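Laccase (Botrytis aclada, PDB 3SQR) oxidises phenolic compounds such as lignin-derived products with its copper centres and reduces dioxygen to water. Local coordinates at residues A[175-180]-A[208-213]; A[212-217]-A[574-579]; A[220-225]-A[528-533]. All blocks are in the same frame, centred on the assembly; numbering follows the deposited sequence.

Contact 1: A[175-180]-A[208-213]; sequences YGDGLF and ESVFEI. With NAG (2-acetamido-2-deoxy-beta-D-glucopyranose), chain B; NAG (2-acetamido-2-deoxy-beta-D-glucopyranose), chain C.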
loop_
_atom_site.group_PDB
_atom_site.type_symbol
_atom_site.label_atom_id
_atom_site.label_comp_id
_atom_site.label_asym_id
_atom_site.label_seq_id
_atom_site.Cartn_x
_atom_site.Cartn_y
_atom_site.Cartn_z
ATOM N N TYR A 175 4.596 -1.163 10.062
ATOM C CA TYR A 175 5.216 -0.549 8.866
ATOM C C TYR A 175 5.500 0.922 9.075
ATOM O O TYR A 175 6.333 1.528 8.344
ATOM C CB TYR A 175 4.457 -0.833 7.541
ATOM C CG TYR A 175 3.305 0.093 7.218
ATOM C CD1 TYR A 175 3.531 1.302 6.662
ATOM C CD2 TYR A 175 2.006 -0.236 7.518
ATOM C CE1 TYR A 175 2.548 2.167 6.355
ATOM C CE2 TYR A 175 0.952 0.669 7.207
ATOM C CZ TYR A 175 1.244 1.845 6.616
ATOM O OH TYR A 175 0.292 2.799 6.278
ATOM N N GLY A 176 4.873 1.523 10.084
ATOM C CA GLY A 176 5.192 2.884 10.487
ATOM C C GLY A 176 6.574 3.088 11.047
ATOM O O GLY A 176 7.100 4.220 11.059
ATOM N N ASP A 177 7.144 1.993 11.528
ATOM C CA ASP A 177 8.475 2.024 12.108
ATOM C C ASP A 177 9.518 1.533 11.098
ATOM O O ASP A 177 10.650 1.256 11.454
ATOM C CB ASP A 177 8.519 1.220 13.378
ATOM C CG ASP A 177 8.057 2.012 14.617
ATOM O OD1 ASP A 177 7.772 3.240 14.507
ATOM O OD2 ASP A 177 8.089 1.378 15.729
ATOM N N GLY A 178 9.123 1.429 9.843
ATOM C CA GLY A 178 10.041 1.139 8.744
ATOM C C GLY A 178 9.929 -0.246 8.126
ATOM O O GLY A 178 10.758 -0.570 7.266
ATOM N N LEU A 179 8.943 -1.060 8.563
ATOM C CA LEU A 179 8.820 -2.457 8.189
ATOM C C LEU A 179 8.100 -2.632 6.813
ATOM O O LEU A 179 6.956 -3.101 6.705
ATOM C CB LEU A 179 8.190 -3.288 9.296
ATOM C CG LEU A 179 8.407 -4.774 9.212
ATOM C CD1 LEU A 179 9.901 -5.200 8.993
ATOM C CD2 LEU A 179 7.897 -5.432 10.560
ATOM N N PHE A 180 8.781 -2.154 5.799
ATOM C CA PHE A 180 8.302 -2.220 4.403
ATOM C C PHE A 180 9.475 -2.223 3.430
ATOM O O PHE A 180 10.571 -1.854 3.797
ATOM C CB PHE A 180 7.387 -1.010 4.097
ATOM C CG PHE A 180 8.098 0.303 4.085
ATOM C CD1 PHE A 180 8.696 0.768 2.914
ATOM C CD2 PHE A 180 8.202 1.076 5.210
ATOM C CE1 PHE A 180 9.398 1.980 2.866
ATOM C CE2 PHE A 180 8.870 2.326 5.150
ATOM C CZ PHE A 180 9.492 2.745 4.005
ATOM N N GLU A 208 10.366 8.874 16.827
ATOM C CA GLU A 208 10.216 7.896 17.848
ATOM C C GLU A 208 9.323 6.786 17.275
ATOM O O GLU A 208 8.678 6.982 16.273
ATOM C CB GLU A 208 9.580 8.508 19.078
ATOM C CG GLU A 208 8.188 9.150 18.820
ATOM C CD GLU A 208 8.212 10.488 18.072
ATOM O OE1 GLU A 208 9.141 11.258 18.345
ATOM O OE2 GLU A 208 7.288 10.790 17.232
ATOM N N SER A 209 9.265 5.644 17.941
ATOM C CA SER A 209 8.456 4.527 17.463
ATOM C C SER A 209 7.015 4.963 17.495
ATOM O O SER A 209 6.545 5.525 18.475
ATOM C CB SER A 209 8.595 3.319 18.361
ATOM O OG SER A 209 7.719 2.218 18.030
ATOM N N VAL A 210 6.293 4.582 16.461
ATOM C CA VAL A 210 4.858 4.820 16.371
ATOM C C VAL A 210 4.167 4.208 17.596
ATOM O O VAL A 210 3.088 4.653 18.030
ATOM C CB VAL A 210 4.315 4.177 15.036
ATOM C CG1 VAL A 210 4.458 2.677 15.040
ATOM C CG2 VAL A 210 2.862 4.503 14.821
ATOM N N PHE A 211 4.726 3.122 18.086
ATOM C CA PHE A 211 4.130 2.409 19.228
ATOM C C PHE A 211 4.174 3.229 20.521
ATOM O O PHE A 211 3.399 2.940 21.463
ATOM C CB PHE A 211 4.723 1.039 19.455
ATOM C CG PHE A 211 4.467 0.091 18.334
ATOM C CD1 PHE A 211 3.213 -0.470 18.192
ATOM C CD2 PHE A 211 5.453 -0.205 17.425
ATOM C CE1 PHE A 211 2.928 -1.317 17.184
ATOM C CE2 PHE A 211 5.203 -1.067 16.361
ATOM C CZ PHE A 211 3.940 -1.655 16.259
ATOM N N GLU A 212 5.039 4.226 20.564
ATOM C CA GLU A 212 5.069 5.158 21.705
ATOM C C GLU A 212 3.979 6.203 21.672
ATOM O O GLU A 212 3.631 6.816 22.718
ATOM C CB GLU A 212 6.437 5.815 21.775
ATOM C CG GLU A 212 7.447 4.728 22.063
ATOM C CD GLU A 212 8.620 5.135 22.881
ATOM O OE1 GLU A 212 9.185 6.221 22.604
ATOM O OE2 GLU A 212 9.024 4.298 23.739
ATOM N N ILE A 213 3.415 6.431 20.491
ATOM C CA ILE A 213 2.458 7.495 20.330
ATOM C C ILE A 213 1.048 6.988 20.047
ATOM O O ILE A 213 0.124 7.793 19.883
ATOM C CB ILE A 213 2.950 8.508 19.295
ATOM C CG1 ILE A 213 3.480 7.832 18.072
ATOM C CG2 ILE A 213 4.209 9.249 19.845
ATOM C CD1 ILE A 213 4.044 8.779 17.025
HETATM C C1 NAG B . 4.899 -0.357 23.434
HETATM C C2 NAG B . 5.651 0.928 23.651
HETATM C C3 NAG B . 5.222 1.597 24.944
HETATM C C4 NAG B . 3.685 1.623 25.064
HETATM C C5 NAG B . 3.102 0.261 24.797
HETATM C C6 NAG B . 1.567 0.146 24.862
HETATM C C7 NAG B . 7.939 1.004 22.780
HETATM C C8 NAG B . 9.384 0.625 23.036
HETATM N N2 NAG B . 7.079 0.626 23.693
HETATM O O3 NAG B . 5.717 2.896 24.874
HETATM O O4 NAG B . 3.279 2.029 26.368
HETATM O O5 NAG B . 3.532 -0.102 23.477
HETATM O O6 NAG B . 1.051 1.108 23.995
HETATM O O7 NAG B . 7.582 1.644 21.826
HETATM C C1 NAG C . 5.059 -4.341 19.845
HETATM C C2 NAG C . 3.954 -4.067 20.833
HETATM C C3 NAG C . 3.809 -2.645 21.348
HETATM C C4 NAG C . 5.155 -2.225 21.879
HETATM C C5 NAG C . 6.259 -2.531 20.840
HETATM C C6 NAG C . 7.658 -2.378 21.405
HETATM C C7 NAG C . 2.337 -5.890 20.407
HETATM C C8 NAG C . 0.937 -6.131 19.902
HETATM N N2 NAG C . 2.682 -4.592 20.397
HETATM O O3 NAG C . 2.778 -2.640 22.322
HETATM O O4 NAG C . 5.227 -0.855 22.138
HETATM O O5 NAG C . 6.240 -3.858 20.387
HETATM O O6 NAG C . 8.548 -2.132 20.342
HETATM O O7 NAG C . 3.021 -6.831 20.796
#
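The N-cap of helix 210-217 forms this contact: the cap residue S209 and the next residue, V210, are both held by the carboxylate of D177. V210 N donates to D177 OD1 at 2.8 Å. The bond is nearly straight (172°) and reaches the oxygen on its syn side. S209 OG donates to the other oxygen, D177 OD2, at 2.5 Å, a very short bond. The same OG accepts from F211 N at 3.1 Å, which is the capping bond of the helix. With a bond at each oxygen, the rotation of the D177 carboxylate is fixed. OD1 also makes a salt bridge with R86, which probably favours the charged form. V210 CG1 sits between its own backbone N and carbonyl carbon (chi1 65°), and this brings it to 3.4 Å from D177 OD1. F211 touches both protein and sugar: ring atom CD2 is 3.5 Å from D177 OD2, and F211 CB is 3.3 Å from O4 of the chain C NAG, part of the laccase's own glycan. This is a serine N-cap with D177 bonded to the same helix start, and it joins the first two cupredoxin domains of the multicopper oxidase fold.

Contact 2: A[212-217]-A[574-579]; sequences EIWDTA and AEDDSG. With NAG (2-acetamido-2-deoxy-beta-D-glucopyranose), chain B; BMA (beta-D-mannopyranose), chain D.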
loop_
_atom_site.group_PDB
_atom_site.type_symbol
_atom_site.label_atom_id
_atom_site.label_comp_id
_atom_site.label_asym_id
_atom_site.label_seq_id
_atom_site.Cartn_x
_atom_site.Cartn_y
_atom_site.Cartn_z
ATOM N N GLU A 212 5.039 4.226 20.564
ATOM C CA GLU A 212 5.069 5.158 21.705
ATOM C C GLU A 212 3.979 6.203 21.672
ATOM O O GLU A 212 3.631 6.816 22.718
ATOM C CB GLU A 212 6.437 5.815 21.775
ATOM C CG GLU A 212 7.447 4.728 22.063
ATOM C CD GLU A 212 8.620 5.135 22.881
ATOM O OE1 GLU A 212 9.185 6.221 22.604
ATOM O OE2 GLU A 212 9.024 4.298 23.739
ATOM N N ILE A 213 3.415 6.431 20.491
ATOM C CA ILE A 213 2.458 7.495 20.330
ATOM C C ILE A 213 1.048 6.988 20.047
ATOM O O ILE A 213 0.124 7.793 19.883
ATOM C CB ILE A 213 2.950 8.508 19.295
ATOM C CG1 ILE A 213 3.480 7.832 18.072
ATOM C CG2 ILE A 213 4.209 9.249 19.845
ATOM C CD1 ILE A 213 4.044 8.779 17.025
ATOM N N TRP A 214 0.875 5.667 19.974
ATOM C CA TRP A 214 -0.429 5.102 19.648
ATOM C C TRP A 214 -1.441 5.427 20.744
ATOM O O TRP A 214 -2.610 5.715 20.473
ATOM C CB TRP A 214 -0.299 3.589 19.479
ATOM C CG TRP A 214 -1.530 2.781 19.617
ATOM C CD1 TRP A 214 -1.750 1.831 20.566
ATOM C CD2 TRP A 214 -2.739 2.844 18.838
ATOM N NE1 TRP A 214 -2.980 1.304 20.433
ATOM C CE2 TRP A 214 -3.618 1.890 19.370
ATOM C CE3 TRP A 214 -3.155 3.592 17.756
ATOM C CZ2 TRP A 214 -4.892 1.681 18.856
ATOM C CZ3 TRP A 214 -4.438 3.403 17.272
ATOM C CH2 TRP A 214 -5.262 2.416 17.786
ATOM N N ASP A 215 -1.011 5.361 22.002
ATOM C CA ASP A 215 -1.982 5.676 23.066
ATOM C C ASP A 215 -2.514 7.111 22.983
ATOM O O ASP A 215 -3.711 7.366 23.227
ATOM C CB ASP A 215 -1.415 5.322 24.461
ATOM C CG ASP A 215 -1.298 3.855 24.669
ATOM O OD1 ASP A 215 -2.240 3.112 24.327
ATOM O OD2 ASP A 215 -0.259 3.403 25.197
ATOM N N THR A 216 -1.677 8.060 22.585
ATOM C CA THR A 216 -2.169 9.416 22.276
ATOM C C THR A 216 -3.000 9.396 20.993
ATOM O O THR A 216 -4.105 9.947 20.945
ATOM C CB THR A 216 -1.046 10.403 22.104
ATOM O OG1 THR A 216 -0.242 10.377 23.288
ATOM C CG2 THR A 216 -1.585 11.817 21.833
ATOM N N ALA A 217 -2.476 8.719 19.955
ATOM C CA ALA A 217 -3.151 8.779 18.644
ATOM C C ALA A 217 -4.555 8.247 18.757
ATOM O O ALA A 217 -5.482 8.768 18.160
ATOM C CB ALA A 217 -2.359 8.008 17.549
ATOM N N ALA A 574 0.134 -7.222 24.833
ATOM C CA ALA A 574 -1.051 -7.813 24.279
ATOM C C ALA A 574 -1.411 -6.954 23.063
ATOM O O ALA A 574 -0.975 -5.801 22.951
ATOM C CB ALA A 574 -2.216 -7.768 25.277
ATOM N N GLU A 575 -2.239 -7.531 22.215
ATOM C CA GLU A 575 -2.967 -6.803 21.195
ATOM C C GLU A 575 -3.668 -5.602 21.817
ATOM O O GLU A 575 -4.319 -5.706 22.871
ATOM C CB GLU A 575 -4.032 -7.704 20.538
ATOM C CG GLU A 575 -4.692 -7.103 19.313
ATOM C CD GLU A 575 -5.757 -8.024 18.707
ATOM O OE1 GLU A 575 -6.172 -9.027 19.392
ATOM O OE2 GLU A 575 -6.219 -7.744 17.573
ATOM N N ASP A 576 -3.519 -4.444 21.203
ATOM C CA ASP A 576 -4.081 -3.217 21.755
ATOM C C ASP A 576 -4.626 -2.346 20.617
ATOM O O ASP A 576 -4.758 -1.163 20.739
ATOM C CB ASP A 576 -3.109 -2.487 22.738
ATOM C CG ASP A 576 -2.077 -1.667 22.045
ATOM O OD1 ASP A 576 -1.751 -2.064 20.906
ATOM O OD2 ASP A 576 -1.598 -0.655 22.615
ATOM N N ASP A 577 -5.014 -3.013 19.547
ATOM C CA ASP A 577 -5.676 -2.375 18.452
ATOM C C ASP A 577 -6.474 -3.394 17.695
ATOM O O ASP A 577 -6.777 -4.461 18.210
ATOM C CB ASP A 577 -4.673 -1.574 17.597
ATOM C CG ASP A 577 -3.675 -2.436 16.809
ATOM O OD1 ASP A 577 -3.776 -3.678 16.798
ATOM O OD2 ASP A 577 -2.759 -1.788 16.213
ATOM N N SER A 578 -6.877 -3.083 16.468
ATOM C CA SER A 578 -7.756 -3.966 15.737
ATOM C C SER A 578 -7.096 -5.309 15.316
ATOM O O SER A 578 -7.783 -6.233 14.926
ATOM C CB SER A 578 -8.150 -3.278 14.450
ATOM O OG SER A 578 -6.966 -3.012 13.718
ATOM N N GLY A 579 -5.783 -5.360 15.317
ATOM C CA GLY A 579 -5.049 -6.528 14.891
ATOM C C GLY A 579 -4.465 -6.414 13.502
ATOM O O GLY A 579 -3.531 -7.192 13.154
HETATM C C1 NAG B . 4.899 -0.357 23.434
HETATM C C2 NAG B . 5.651 0.928 23.651
HETATM C C3 NAG B . 5.222 1.597 24.944
HETATM C C4 NAG B . 3.685 1.623 25.064
HETATM C C5 NAG B . 3.102 0.261 24.797
HETATM C C6 NAG B . 1.567 0.146 24.862
HETATM C C7 NAG B . 7.939 1.004 22.780
HETATM C C8 NAG B . 9.384 0.625 23.036
HETATM N N2 NAG B . 7.079 0.626 23.693
HETATM O O3 NAG B . 5.717 2.896 24.874
HETATM O O4 NAG B . 3.279 2.029 26.368
HETATM O O5 NAG B . 3.532 -0.102 23.477
HETATM O O6 NAG B . 1.051 1.108 23.995
HETATM O O7 NAG B . 7.582 1.644 21.826
HETATM C C1 BMA D . 2.730 3.345 26.311
HETATM C C2 BMA D . 1.959 3.533 27.619
HETATM C C3 BMA D . 1.566 4.995 27.693
HETATM C C4 BMA D . 2.712 5.986 27.512
HETATM C C5 BMA D . 3.638 5.693 26.304
HETATM C C6 BMA D . 5.107 6.154 26.458
HETATM O O2 BMA D . 2.838 3.149 28.659
HETATM O O3 BMA D . 0.874 5.174 28.914
HETATM O O4 BMA D . 2.131 7.247 27.312
HETATM O O5 BMA D . 3.771 4.280 26.170
HETATM O O6 BMA D . 5.513 7.483 26.757
HETATM O O HOH W 1 -1.714 0.698 24.724
#
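W214 reaches from helix 210-217 to the backbone of D576, in the C-terminal tail. In the direct hydrogen bond across the contact, W214 NE1 donates to D576 O at 3.1 Å. It is bent (136° at the hydrogen), and the donor stands above the carbonyl plane. CG of W214 is anti to the backbone N (chi1 159°), which lets NE1 meet that carbonyl oxygen. D576 OD2 lies in the indole plane at its edge, 3.2 Å from both W214 CD1 and W214 NE1.

Packing is made further along the ring, where W214 CZ2 meets D577 CB at 3.5 Å.

A water joins the two carboxylates, and the sugar bonds D215. D215 OD1 and D576 OD2 are like charges 4.2 Å apart, with their carboxylate planes almost perpendicular. The water donates to both atoms, at 2.5 Å to D215 OD1 and 2.5 Å to D576 OD2, and so probably eases the repulsion. It also bonds O6 of the chain B NAG. That O6 donates to D215 OD2 at 2.9 Å.

Within the tail, D577 OD1 accepts from G579 N and closes an Asx turn. D577 OD2 bonds the hydroxyls of S533 and S172, so both carboxylate oxygens have partners. The chain ends in DSGI, with I580 last, consistent with the C-terminal plug of ascomycete laccases.

Contact 3: A[220-225]-A[528-533]; sequences GAPPAL and IAWHAS. With CU (copper (II) ion), chain E.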
loop_
_atom_site.group_PDB
_atom_site.type_symbol
_atom_site.label_atom_id
_atom_site.label_comp_id
_atom_site.label_asym_id
_atom_site.label_seq_id
_atom_site.Cartn_x
_atom_site.Cartn_y
_atom_site.Cartn_z
ATOM N N GLY A 220 -8.024 9.949 19.189
ATOM C CA GLY A 220 -8.786 10.381 18.001
ATOM C C GLY A 220 -8.025 11.152 16.950
ATOM O O GLY A 220 -8.444 11.235 15.763
ATOM N N ALA A 221 -6.943 11.788 17.347
ATOM C CA ALA A 221 -6.262 12.712 16.445
ATOM C C ALA A 221 -4.894 12.104 16.104
ATOM O O ALA A 221 -4.135 11.850 16.974
ATOM C CB ALA A 221 -6.077 14.033 17.120
ATOM N N PRO A 222 -4.595 11.906 14.816
ATOM C CA PRO A 222 -3.253 11.468 14.468
ATOM C C PRO A 222 -2.249 12.560 14.866
ATOM O O PRO A 222 -2.511 13.724 14.670
ATOM C CB PRO A 222 -3.316 11.353 12.954
ATOM C CG PRO A 222 -4.714 10.959 12.681
ATOM C CD PRO A 222 -5.444 11.960 13.619
ATOM N N PRO A 223 -1.136 12.168 15.481
ATOM C CA PRO A 223 -0.142 13.205 15.766
ATOM C C PRO A 223 0.546 13.774 14.523
ATOM O O PRO A 223 0.685 13.062 13.530
ATOM C CB PRO A 223 0.894 12.473 16.614
ATOM C CG PRO A 223 0.787 11.059 16.241
ATOM C CD PRO A 223 -0.732 10.837 15.956
ATOM N N ALA A 224 0.955 15.034 14.596
ATOM C CA ALA A 224 1.896 15.609 13.636
ATOM C C ALA A 224 3.232 14.934 13.923
ATOM O O ALA A 224 3.717 14.932 15.067
ATOM C CB ALA A 224 2.029 17.105 13.785
ATOM N N LEU A 225 3.770 14.263 12.907
ATOM C CA LEU A 225 5.074 13.607 13.068
ATOM C C LEU A 225 6.162 14.581 12.756
ATOM O O LEU A 225 5.963 15.672 12.171
ATOM C CB LEU A 225 5.154 12.348 12.183
ATOM C CG LEU A 225 4.072 11.316 12.469
ATOM C CD1 LEU A 225 4.246 10.085 11.621
ATOM C CD2 LEU A 225 3.983 10.957 13.959
ATOM N N ILE A 528 -4.623 4.316 6.222
ATOM C CA ILE A 528 -4.062 5.221 7.227
ATOM C C ILE A 528 -3.874 4.324 8.464
ATOM O O ILE A 528 -4.846 3.733 8.958
ATOM C CB ILE A 528 -4.979 6.402 7.516
ATOM C CG1 ILE A 528 -5.084 7.343 6.317
ATOM C CG2 ILE A 528 -4.456 7.157 8.809
ATOM C CD1 ILE A 528 -6.218 8.420 6.422
ATOM N N ALA A 529 -2.632 4.124 8.884
ATOM C CA ALA A 529 -2.338 3.105 9.831
ATOM C C ALA A 529 -3.119 3.303 11.118
ATOM O O ALA A 529 -3.604 2.328 11.670
ATOM C CB ALA A 529 -0.785 3.013 10.122
ATOM N N TRP A 530 -3.242 4.553 11.572
ATOM C CA TRP A 530 -4.069 4.806 12.744
ATOM C C TRP A 530 -5.484 4.323 12.553
ATOM O O TRP A 530 -6.020 3.725 13.501
ATOM C CB TRP A 530 -4.087 6.267 13.129
ATOM C CG TRP A 530 -2.749 6.933 13.176
ATOM C CD1 TRP A 530 -2.348 7.980 12.446
ATOM C CD2 TRP A 530 -1.668 6.622 14.065
ATOM N NE1 TRP A 530 -1.090 8.363 12.810
ATOM C CE2 TRP A 530 -0.673 7.554 13.830
ATOM C CE3 TRP A 530 -1.515 5.713 15.124
ATOM C CZ2 TRP A 530 0.518 7.570 14.556
ATOM C CZ3 TRP A 530 -0.353 5.717 15.825
ATOM C CH2 TRP A 530 0.651 6.643 15.520
ATOM N N HIS A 531 -6.058 4.552 11.368
ATOM C CA HIS A 531 -7.465 4.209 11.109
ATOM C C HIS A 531 -7.637 2.712 11.023
ATOM O O HIS A 531 -8.571 2.157 11.603
ATOM C CB HIS A 531 -7.961 4.896 9.843
ATOM C CG HIS A 531 -7.986 6.393 9.961
ATOM N ND1 HIS A 531 -8.435 7.213 8.970
ATOM C CD2 HIS A 531 -7.574 7.215 10.963
ATOM C CE1 HIS A 531 -8.334 8.472 9.356
ATOM N NE2 HIS A 531 -7.832 8.495 10.580
ATOM N N ALA A 532 -6.696 2.038 10.383
ATOM C CA ALA A 532 -6.690 0.584 10.392
ATOM C C ALA A 532 -6.654 0.035 11.790
ATOM O O ALA A 532 -7.421 -0.855 12.154
ATOM C CB ALA A 532 -5.475 0.027 9.524
ATOM N N SER A 533 -5.755 0.574 12.600
ATOM C CA SER A 533 -5.607 0.136 13.991
ATOM C C SER A 533 -6.865 0.435 14.852
ATOM O O SER A 533 -7.197 -0.357 15.783
ATOM C CB SER A 533 -4.416 0.800 14.602
ATOM O OG SER A 533 -3.274 0.056 14.255
HETATM CU CU CU E . -9.031 6.423 7.204
HETATM O O HOH W 2 0.486 10.589 12.345
#
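W530, on helix 529-533, lies against P222 and P223 of the loop 220-225. This short helix carries a ligand of the type 1 copper in the third cupredoxin domain. From CB the indole extends with CG anti to the carbonyl carbon (chi1 -47°), which lets CD1 meet P222 CB at 3.5 Å. NE1 follows. It donates to a water at 2.8 Å, and the water lies in the ring plane at the indole edge. The water in turn donates to P223 O at 2.7 Å, so one solvent molecule ties the indole N-H to the loop backbone. CE2 and CZ2 meet the CD corner of P223. P223 CD stands 3.5 Å above the indole plane, toward the rim, and is 3.8 Å from W530 CZ2. CH2, at the far end of the six-membered ring, packs on V210 of helix 210-217. CE3, next to the ring fusion, packs on A217 CB of the same helix. The next residue, H531, takes the copper. I528 CG2 covers the centre of its imidazole at 3.7 Å above the plane, and P222 CG approaches the ring only loosely. H463 and C526 complete the observed ligands, and H531 ND1 binds the copper at 2.0 Å.

How the contacts relate
The three contacts lie close together on one side of the chain's centre. Contact 1 is about 11 Å, centre to centre, from contacts 2 and 3, which are about 10 Å apart. Contacts 1 and 2 share E212 and I213 on helix 210-217, and both touch the chain B NAG. Along the chain, contact 1 closes before contact 3 opens. Contact 3 uses the loop after that helix and is nested in the chain loop closed by contact 2. Helix 529-533 also meets the tail of contact 2, where S578 OG lies 2.7 Å from A532 O. Helix 210-217 therefore touches the first domain, the third domain, which holds the type 1 copper, and the C-terminal tail, at a junction of all three cupredoxin domains.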